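Methyl-coenzyme M reductase subunit beta (Methanosarcina barkeri, PDB 1E6Y) forms part of the nickel-F430 enzyme that reduces methyl-coenzyme M with coenzyme B, releasing methane and the mixed heterodisulfide in the last step of methanogenesis. Local coordinates at residues E[1-12]-E[16-28]. Sequence-based numbering, arbitrary orientation.
Sequences SDTVDIYDDRGK and SNVDIMSLAPTRN
Val4 and Val18 face each other as an antiparallel hydrogen-bonded pair: Val4 N gives to Val18 O at 2.8 Å, and Val18 N returns to Val4 O at 2.7 Å. Their side chains share the buried face, which Ile6 and Ile20, buried too, help to fill. Val4 CG1 lies 4.0 Å from Ile20 CG2, the two side chains crossing at about a right angle, and Ile6 CG1 meets Val18 CG2 at 3.9 Å. Chi1 of 64° sets Ile20 CG1 between its own backbone N and carbonyl carbon, and an extended chi2 (169°) then takes CD1 to 3.7 Å from Asp2 CB; Asp2 OD2 forms a salt bridge with Arg231 of helix 228-241, which also packs on Val4 and Ile20. Topologically this is the N-terminal beta hairpin, strands 3-7 and 13-19, with a G1 beta bulge where Asn17 and Val18 both oppose Val4. At the bulge Asn17 N meets Asp5 OD1 at 2.9 Å, nearly along the C-O axis and almost straight (166°). Thr3 and Asp19 take the opposite face, and water bridges the solvent side: one joins exposed Thr3 OG1 and Asn17 OD1, a second donates to Asn17 OD1 and Asp5 OD1. A third links Asp2 N to Asp19 OD1, whose anti lone pair takes Met21 N in an Asx turn.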
loop_
_atom_site.group_PDB
_atom_site.type_symbol
_atom_site.label_atom_id
_atom_site.label_comp_id
_atom_site.label_asym_id
_atom_site.label_seq_id
_atom_site.Cartn_x
_atom_site.Cartn_y
_atom_site.Cartn_z
ATOM N N SER E 1 -21.805 -28.289 28.613
ATOM C CA SER E 1 -22.527 -27.994 27.344
ATOM C C SER E 1 -23.613 -26.955 27.560
ATOM O O SER E 1 -24.063 -26.747 28.688
ATOM C CB SER E 1 -23.155 -29.265 26.785
ATOM O OG SER E 1 -24.101 -29.823 27.675
ATOM N N ASP E 2 -24.034 -26.307 26.477
ATOM C CA ASP E 2 -25.046 -25.260 26.550
ATOM C C ASP E 2 -26.087 -25.416 25.453
ATOM O O ASP E 2 -25.756 -25.651 24.288
ATOM C CB ASP E 2 -24.398 -23.874 26.437
ATOM C CG ASP E 2 -23.338 -23.641 27.489
ATOM O OD1 ASP E 2 -23.673 -23.117 28.572
ATOM O OD2 ASP E 2 -22.168 -23.992 27.232
ATOM N N THR E 3 -27.352 -25.265 25.835
ATOM C CA THR E 3 -28.444 -25.262 24.876
ATOM C C THR E 3 -29.265 -23.986 25.001
ATOM O O THR E 3 -29.288 -23.346 26.053
ATOM C CB THR E 3 -29.379 -26.463 25.083
ATOM O OG1 THR E 3 -29.855 -26.468 26.433
ATOM C CG2 THR E 3 -28.651 -27.763 24.796
ATOM N N VAL E 4 -29.921 -23.617 23.910
ATOM C CA VAL E 4 -30.820 -22.473 23.887
ATOM C C VAL E 4 -32.059 -22.855 23.086
ATOM O O VAL E 4 -32.045 -23.840 22.344
ATOM C CB VAL E 4 -30.156 -21.247 23.211
ATOM C CG1 VAL E 4 -28.955 -20.777 24.022
ATOM C CG2 VAL E 4 -29.727 -21.598 21.786
ATOM N N ASP E 5 -33.135 -22.092 23.256
ATOM C CA ASP E 5 -34.275 -22.173 22.353
ATOM C C ASP E 5 -34.168 -21.024 21.358
ATOM O O ASP E 5 -33.918 -19.886 21.748
ATOM C CB ASP E 5 -35.590 -22.056 23.130
ATOM C CG ASP E 5 -35.789 -23.184 24.133
ATOM O OD1 ASP E 5 -35.119 -24.234 24.031
ATOM O OD2 ASP E 5 -36.650 -23.026 25.020
ATOM N N ILE E 6 -34.310 -21.329 20.073
ATOM C CA ILE E 6 -34.219 -20.302 19.036
ATOM C C ILE E 6 -35.601 -19.739 18.715
ATOM O O ILE E 6 -36.539 -20.490 18.442
ATOM C CB ILE E 6 -33.579 -20.863 17.736
ATOM C CG1 ILE E 6 -32.155 -21.356 18.017
ATOM C CG2 ILE E 6 -33.577 -19.800 16.644
ATOM C CD1 ILE E 6 -31.219 -20.291 18.555
ATOM N N TYR E 7 -35.729 -18.419 18.815
ATOM C CA TYR E 7 -36.962 -17.711 18.473
ATOM C C TYR E 7 -36.717 -16.814 17.262
ATOM O O TYR E 7 -35.628 -16.250 17.119
ATOM C CB TYR E 7 -37.421 -16.843 19.650
ATOM C CG TYR E 7 -38.018 -17.613 20.807
ATOM C CD1 TYR E 7 -37.214 -18.388 21.647
ATOM C CD2 TYR E 7 -39.383 -17.536 21.090
ATOM C CE1 TYR E 7 -37.751 -19.064 22.733
ATOM C CE2 TYR E 7 -39.930 -18.207 22.174
ATOM C CZ TYR E 7 -39.110 -18.970 22.988
ATOM O OH TYR E 7 -39.653 -19.660 24.046
ATOM N N ASP E 8 -37.733 -16.644 16.415
ATOM C CA ASP E 8 -37.581 -15.783 15.245
ATOM C C ASP E 8 -37.703 -14.297 15.569
ATOM O O ASP E 8 -37.842 -13.909 16.731
ATOM C CB ASP E 8 -38.562 -16.183 14.118
ATOM C CG ASP E 8 -40.038 -15.969 14.480
ATOM O OD1 ASP E 8 -40.893 -16.489 13.738
ATOM O OD2 ASP E 8 -40.360 -15.259 15.455
ATOM N N ASP E 9 -37.673 -13.476 14.525
ATOM C CA ASP E 9 -37.707 -12.024 14.667
ATOM C C ASP E 9 -39.014 -11.490 15.255
ATOM O O ASP E 9 -39.063 -10.350 15.714
ATOM C CB ASP E 9 -37.440 -11.363 13.311
ATOM C CG ASP E 9 -38.457 -11.760 12.255
ATOM O OD1 ASP E 9 -39.036 -10.857 11.618
ATOM O OD2 ASP E 9 -38.667 -12.973 12.050
ATOM N N ARG E 10 -40.071 -12.300 15.219
ATOM C CA ARG E 10 -41.340 -11.913 15.804
ATOM C C ARG E 10 -41.598 -12.589 17.144
ATOM O O ARG E 10 -42.736 -12.547 17.612
ATOM C CB ARG E 10 -42.477 -12.195 14.810
ATOM C CG ARG E 10 -42.245 -11.475 13.482
ATOM C CD ARG E 10 -43.475 -11.442 12.588
ATOM N NE ARG E 10 -44.531 -10.721 13.295
ATOM C CZ ARG E 10 -44.705 -9.406 13.277
ATOM N NH1 ARG E 10 -45.702 -8.932 14.008
ATOM N NH2 ARG E 10 -43.936 -8.604 12.557
ATOM N N GLY E 11 -40.565 -13.161 17.757
ATOM C CA GLY E 11 -40.696 -13.693 19.100
ATOM C C GLY E 11 -41.402 -15.033 19.186
ATOM O O GLY E 11 -41.877 -15.412 20.256
ATOM N N LYS E 12 -41.444 -15.762 18.073
ATOM C CA LYS E 12 -42.060 -17.085 18.039
ATOM C C LYS E 12 -41.000 -18.182 18.113
ATOM O O LYS E 12 -39.951 -18.083 17.476
ATOM C CB LYS E 12 -42.883 -17.247 16.759
ATOM C CG LYS E 12 -44.009 -16.237 16.613
ATOM C CD LYS E 12 -44.427 -16.087 15.157
ATOM C CE LYS E 12 -45.295 -14.850 14.955
ATOM N NZ LYS E 12 -45.507 -14.539 13.511
ATOM N N SER E 16 -36.401 -25.838 19.958
ATOM C CA SER E 16 -35.989 -25.906 21.354
ATOM C C SER E 16 -34.731 -26.744 21.518
ATOM O O SER E 16 -34.400 -27.552 20.652
ATOM C CB SER E 16 -37.109 -26.499 22.207
ATOM O OG SER E 16 -38.276 -25.702 22.134
ATOM N N ASN E 17 -34.039 -26.546 22.636
ATOM C CA ASN E 17 -32.914 -27.388 23.029
ATOM C C ASN E 17 -31.858 -27.501 21.936
ATOM O O ASN E 17 -31.430 -28.600 21.577
ATOM C CB ASN E 17 -33.418 -28.777 23.434
ATOM C CG ASN E 17 -34.415 -28.719 24.571
ATOM O OD1 ASN E 17 -34.124 -28.173 25.631
ATOM N ND2 ASN E 17 -35.620 -29.221 24.334
ATOM N N VAL E 18 -31.490 -26.351 21.379
ATOM C CA VAL E 18 -30.422 -26.269 20.387
ATOM C C VAL E 18 -29.076 -26.089 21.083
ATOM O O VAL E 18 -28.865 -25.117 21.816
ATOM C CB VAL E 18 -30.658 -25.086 19.415
ATOM C CG1 VAL E 18 -29.541 -25.018 18.383
ATOM C CG2 VAL E 18 -32.006 -25.236 18.722
ATOM N N ASP E 19 -28.182 -27.054 20.888
ATOM C CA ASP E 19 -26.827 -26.962 21.414
ATOM C C ASP E 19 -26.103 -25.849 20.665
ATOM O O ASP E 19 -26.109 -25.823 19.434
ATOM C CB ASP E 19 -26.097 -28.291 21.207
ATOM C CG ASP E 19 -24.832 -28.402 22.036
ATOM O OD1 ASP E 19 -23.907 -27.592 21.834
ATOM O OD2 ASP E 19 -24.750 -29.324 22.871
ATOM N N ILE E 20 -25.465 -24.944 21.401
ATOM C CA ILE E 20 -24.807 -23.800 20.774
ATOM C C ILE E 20 -23.648 -24.213 19.864
ATOM O O ILE E 20 -23.318 -23.502 18.916
ATOM C CB ILE E 20 -24.306 -22.773 21.823
ATOM C CG1 ILE E 20 -23.226 -23.389 22.710
ATOM C CG2 ILE E 20 -25.474 -22.274 22.662
ATOM C CD1 ILE E 20 -22.508 -22.378 23.569
ATOM N N MET E 21 -23.098 -25.401 20.098
ATOM C CA MET E 21 -22.041 -25.941 19.243
ATOM C C MET E 21 -22.540 -26.233 17.829
ATOM O O MET E 21 -21.767 -26.181 16.871
ATOM C CB MET E 21 -21.466 -27.220 19.849
ATOM C CG MET E 21 -20.659 -26.994 21.110
ATOM S SD MET E 21 -19.180 -26.012 20.802
ATOM C CE MET E 21 -19.041 -25.137 22.358
ATOM N N SER E 22 -23.828 -26.541 17.706
ATOM C CA SER E 22 -24.427 -26.817 16.406
ATOM C C SER E 22 -24.622 -25.532 15.610
ATOM O O SER E 22 -24.936 -25.574 14.423
ATOM C CB SER E 22 -25.773 -27.525 16.580
ATOM O OG SER E 22 -26.754 -26.631 17.070
ATOM N N LEU E 23 -24.456 -24.394 16.281
ATOM C CA LEU E 23 -24.588 -23.081 15.655
ATOM C C LEU E 23 -23.262 -22.557 15.104
ATOM O O LEU E 23 -23.226 -21.504 14.466
ATOM C CB LEU E 23 -25.155 -22.073 16.663
ATOM C CG LEU E 23 -26.531 -22.399 17.254
ATOM C CD1 LEU E 23 -26.917 -21.341 18.279
ATOM C CD2 LEU E 23 -27.570 -22.477 16.142
ATOM N N ALA E 24 -22.172 -23.273 15.378
ATOM C CA ALA E 24 -20.852 -22.883 14.887
ATOM C C ALA E 24 -20.839 -22.851 13.363
ATOM O O ALA E 24 -21.351 -23.764 12.713
ATOM C CB ALA E 24 -19.799 -23.851 15.393
ATOM N N PRO E 25 -20.247 -21.798 12.770
ATOM C CA PRO E 25 -20.033 -21.743 11.319
ATOM C C PRO E 25 -19.361 -23.002 10.770
ATOM O O PRO E 25 -19.659 -23.446 9.661
ATOM C CB PRO E 25 -19.155 -20.506 11.145
ATOM C CG PRO E 25 -19.583 -19.614 12.268
ATOM C CD PRO E 25 -19.799 -20.556 13.428
ATOM N N THR E 26 -18.542 -23.628 11.610
ATOM C CA THR E 26 -17.783 -24.814 11.234
ATOM C C THR E 26 -18.608 -26.108 11.286
ATOM O O THR E 26 -18.148 -27.157 10.831
ATOM C CB THR E 26 -16.548 -24.972 12.141
ATOM O OG1 THR E 26 -16.942 -24.813 13.510
ATOM C CG2 THR E 26 -15.493 -23.923 11.796
ATOM N N ARG E 27 -19.821 -26.031 11.831
ATOM C CA ARG E 27 -20.689 -27.205 11.945
ATOM C C ARG E 27 -22.058 -26.997 11.323
ATOM O O ARG E 27 -22.718 -27.969 10.928
ATOM C CB ARG E 27 -20.907 -27.578 13.428
ATOM C CG ARG E 27 -19.630 -27.976 14.129
ATOM C CD ARG E 27 -19.860 -28.505 15.557
ATOM N NE ARG E 27 -18.562 -28.545 16.228
ATOM C CZ ARG E 27 -18.087 -27.523 16.975
ATOM N NH1 ARG E 27 -16.883 -27.632 17.498
ATOM N NH2 ARG E 27 -18.878 -26.474 17.117
ATOM N N ASN E 28 -22.535 -25.756 11.310
ATOM C CA ASN E 28 -23.914 -25.479 10.914
ATOM C C ASN E 28 -24.080 -25.423 9.399
ATOM O O ASN E 28 -23.518 -24.553 8.733
ATOM C CB ASN E 28 -24.395 -24.164 11.540
ATOM C CG ASN E 28 -25.895 -23.972 11.414
ATOM O OD1 ASN E 28 -26.386 -23.457 10.409
ATOM N ND2 ASN E 28 -26.633 -24.399 12.431
HETATM O O HOH W 1 -22.563 -27.202 24.134
HETATM O O HOH W 2 -31.844 -28.348 26.866
HETATM O O HOH W 3 -35.847 -25.940 26.181
#